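Local coordinates for protein 2-nitrobenzoate nitroreductase (Pseudomonas fluorescens, PDB 4Z85) that reduces the nitro group of 2-nitrobenzoate as a flavoenzyme of the flavoredoxin family that uses FMN as its cofactor, at residues R25-V30 / N90-R95. Residues are numbered along the deposited sequence; the frame is centred on the assembly and turned at random.
Sequences RPIALV and NMVDER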
ATOM      1  N   ARG A  25      -1.352   4.631   3.616  1.00 13.68           N
ATOM      2  CA  ARG A  25      -1.615   3.253   3.201  1.00 15.69           C
ATOM      3  C   ARG A  25      -3.095   3.043   2.890  1.00 14.96           C
ATOM      4  O   ARG A  25      -3.969   3.571   3.584  1.00 16.74           O
ATOM      5  CB  ARG A  25      -1.170   2.269   4.288  1.00 14.79           C
ATOM      6  CG  ARG A  25       0.304   2.417   4.655  1.00 16.10           C
ATOM      7  CD  ARG A  25       0.766   1.319   5.589  1.00 15.31           C
ATOM      8  NE  ARG A  25       0.136   1.318   6.909  1.00 17.32           N
ATOM      9  CZ  ARG A  25       0.493   2.094   7.930  1.00 16.86           C
ATOM     10  NH1 ARG A  25       1.408   3.035   7.784  1.00 16.97           N
ATOM     11  NH2 ARG A  25      -0.114   1.945   9.110  1.00 21.24           N
ATOM     12  N   PRO A  26      -3.388   2.263   1.842  1.00 13.32           N
ATOM     13  CA  PRO A  26      -4.789   1.937   1.564  1.00 15.41           C
ATOM     14  C   PRO A  26      -5.310   0.934   2.585  1.00 15.45           C
ATOM     15  O   PRO A  26      -4.523   0.159   3.142  1.00 15.68           O
ATOM     16  CB  PRO A  26      -4.727   1.293   0.176  1.00 14.23           C
ATOM     17  CG  PRO A  26      -3.356   0.616   0.171  1.00 14.21           C
ATOM     18  CD  PRO A  26      -2.451   1.549   0.949  1.00 15.08           C
ATOM     19  N   ILE A  27      -6.615   0.949   2.811  1.00 15.39           N
ATOM     20  CA  ILE A  27      -7.235   0.118   3.852  1.00 16.46           C
ATOM     21  C   ILE A  27      -8.165  -0.908   3.230  1.00 15.98           C
ATOM     22  O   ILE A  27      -9.115  -0.564   2.525  1.00 17.09           O
ATOM     23  CB  ILE A  27      -8.012   0.971   4.854  1.00 15.22           C
ATOM     24  CG1 ILE A  27      -7.089   2.034   5.461  1.00 17.40           C
ATOM     25  CG2 ILE A  27      -8.576   0.092   5.985  1.00 17.17           C
ATOM     26  CD1 ILE A  27      -7.847   3.086   6.290  1.00 18.31           C
ATOM     27  N   ALA A  28      -7.871  -2.174   3.486  1.00 14.88           N
ATOM     28  CA  ALA A  28      -8.751  -3.259   3.063  1.00 16.79           C
ATOM     29  C   ALA A  28      -9.629  -3.651   4.244  1.00 19.35           C
ATOM     30  O   ALA A  28      -9.141  -4.239   5.204  1.00 18.15           O
ATOM     31  CB  ALA A  28      -7.937  -4.463   2.569  1.00 19.15           C
ATOM     32  N   LEU A  29     -10.913  -3.311   4.188  1.00 17.76           N
ATOM     33  CA  LEU A  29     -11.833  -3.761   5.228  1.00 18.55           C
ATOM     34  C   LEU A  29     -12.413  -5.084   4.740  1.00 17.10           C
ATOM     35  O   LEU A  29     -13.289  -5.108   3.897  1.00 19.31           O
ATOM     36  CB  LEU A  29     -12.910  -2.706   5.491  1.00 20.55           C
ATOM     37  CG  LEU A  29     -14.004  -3.036   6.507  1.00 24.32           C
ATOM     38  CD1 LEU A  29     -13.410  -3.601   7.787  1.00 23.89           C
ATOM     39  CD2 LEU A  29     -14.801  -1.761   6.774  1.00 26.07           C
ATOM     40  N   VAL A  30     -11.850  -6.170   5.239  1.00 19.86           N
ATOM     41  CA  VAL A  30     -12.149  -7.512   4.748  1.00 18.82           C
ATOM     42  C   VAL A  30     -13.367  -8.079   5.451  1.00 20.80           C
ATOM     43  O   VAL A  30     -13.379  -8.179   6.687  1.00 22.56           O
ATOM     44  CB  VAL A  30     -10.942  -8.439   4.946  1.00 20.85           C
ATOM     45  CG1 VAL A  30     -11.253  -9.869   4.490  1.00 22.44           C
ATOM     46  CG2 VAL A  30      -9.729  -7.890   4.178  1.00 19.06           C
ATOM     47  N   ASN A  90     -13.582  -4.491   1.141  1.00 18.81           N
ATOM     48  CA  ASN A  90     -14.386  -3.282   1.112  1.00 19.58           C
ATOM     49  C   ASN A  90     -13.470  -2.099   1.261  1.00 17.97           C
ATOM     50  O   ASN A  90     -12.673  -2.064   2.198  1.00 19.16           O
ATOM     51  CB  ASN A  90     -15.416  -3.256   2.244  1.00 20.63           C
ATOM     52  CG  ASN A  90     -16.348  -4.443   2.213  1.00 22.49           C
ATOM     53  OD1 ASN A  90     -17.365  -4.417   1.516  1.00 24.19           O
ATOM     54  ND2 ASN A  90     -16.009  -5.488   2.959  1.00 21.03           N
ATOM     55  N   MET A  91     -13.583  -1.160   0.338  1.00 18.32           N
ATOM     56  CA  MET A  91     -12.780   0.060   0.382  1.00 17.67           C
ATOM     57  C   MET A  91     -13.439   1.027   1.354  1.00 22.99           C
ATOM     58  O   MET A  91     -14.625   0.893   1.675  1.00 21.23           O
ATOM     59  CB  MET A  91     -12.637   0.680  -1.008  1.00 20.86           C
ATOM     60  CG  MET A  91     -12.026  -0.267  -2.039  1.00 19.41           C
ATOM     61  SD  MET A  91     -10.479  -1.006  -1.451  1.00 20.02           S
ATOM     62  CE  MET A  91     -10.080  -2.019  -2.859  1.00 19.53           C
ATOM     63  N   VAL A  92     -12.668   2.002   1.824  1.00 19.29           N
ATOM     64  CA  VAL A  92     -13.071   2.779   2.988  1.00 19.90           C
ATOM     65  C   VAL A  92     -13.105   4.265   2.681  1.00 19.78           C
ATOM     66  O   VAL A  92     -12.075   4.849   2.363  1.00 20.19           O
ATOM     67  CB  VAL A  92     -12.113   2.540   4.184  1.00 19.62           C
ATOM     68  CG1 VAL A  92     -12.532   3.402   5.387  1.00 19.07           C
ATOM     69  CG2 VAL A  92     -12.045   1.049   4.549  1.00 19.00           C
ATOM     70  N   ASP A  93     -14.290   4.873   2.762  1.00 20.85           N
ATOM     71  CA  ASP A  93     -14.390   6.326   2.704  1.00 21.50           C
ATOM     72  C   ASP A  93     -15.161   6.844   3.921  1.00 22.61           C
ATOM     73  O   ASP A  93     -15.387   6.109   4.873  1.00 21.47           O
ATOM     74  CB  ASP A  93     -15.027   6.789   1.390  1.00 21.75           C
ATOM     75  CG  ASP A  93     -16.510   6.434   1.263  1.00 25.98           C
ATOM     76  OD1 ASP A  93     -17.064   5.725   2.121  1.00 26.21           O
ATOM     77  OD2 ASP A  93     -17.114   6.881   0.265  1.00 26.68           O
ATOM     78  N   GLU A  94     -15.523   8.121   3.891  1.00 21.75           N
ATOM     79  CA  GLU A  94     -16.133   8.772   5.042  1.00 23.96           C
ATOM     80  C   GLU A  94     -17.334   8.007   5.605  1.00 23.89           C
ATOM     81  O   GLU A  94     -17.504   7.907   6.829  1.00 25.52           O
ATOM     82  CB  GLU A  94     -16.557  10.190   4.649  1.00 25.18           C
ATOM     83  CG  GLU A  94     -16.960  11.044   5.817  1.00 32.02           C
ATOM     84  CD  GLU A  94     -17.559  12.368   5.385  1.00 37.89           C
ATOM     85  OE1 GLU A  94     -17.126  12.903   4.343  1.00 36.20           O
ATOM     86  OE2 GLU A  94     -18.473  12.868   6.084  1.00 40.71           O
ATOM     87  N   ARG A  95     -18.146   7.454   4.709  1.00 24.95           N
ATOM     88  CA  ARG A  95     -19.402   6.808   5.100  1.00 26.87           C
ATOM     89  C   ARG A  95     -19.210   5.609   6.031  1.00 30.41           C
ATOM     90  O   ARG A  95     -20.092   5.292   6.839  1.00 28.03           O
ATOM     91  CB  ARG A  95     -20.171   6.371   3.854  1.00 29.09           C
ATOM     92  CG  ARG A  95     -21.559   5.809   4.128  1.00 36.46           C
ATOM     93  CD  ARG A  95     -22.318   5.557   2.836  1.00 36.47           C
ATOM     94  NE  ARG A  95     -22.680   6.800   2.162  1.00 44.54           N
ATOM     95  CZ  ARG A  95     -22.084   7.259   1.067  1.00 42.84           C
ATOM     96  NH1 ARG A  95     -21.095   6.573   0.516  1.00 45.13           N
ATOM     97  NH2 ARG A  95     -22.475   8.403   0.523  1.00 46.78           N
TER
HETATM   98  O   HOH W   1      -9.925   1.667   1.107  1.00 17.99           O
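L29 and N90 form an antiparallel hydrogen-bonded pair that joins strand 28-33 to the end of strand 86-90, closing the barrel of this flavin reductase-like domain. L29 N donates to N90 O at 2.9 Å, and N90 N returns a bond of 2.8 Å to L29 O. The side chain of N90 adds a third. Its CB packs 3.3 Å from L29 O; CG, anti to the backbone carbonyl carbon (chi1 -58°) and so beside the backbone N, lies 3.6 Å from that oxygen, which sits close to the amide plane; ND2 then gives L29 O a bond of 2.9 Å, from the face of that carbonyl opposite to N90 N. ND2 also bonds T31 OG1, while OD1 accepts from I132 N, so asparagine fits as both donor and acceptor. Replacing N90 by alanine removes the amide, which would probably leave L29 O with one donor fewer and I132 N and T31 OG1 without this partner. Toward I27 and V92 the backbones diverge, and a water donates to I27 O and accepts from V92 N. The beta-branched V92 sends CG2 against I27 CG2 (3.9 Å) and L29 CB, apolar groups suited to a buried place that M100 of helix 94-103 also touches. Backbone, amide and water thus match the polar atoms named here, which the apolar side chains could not do.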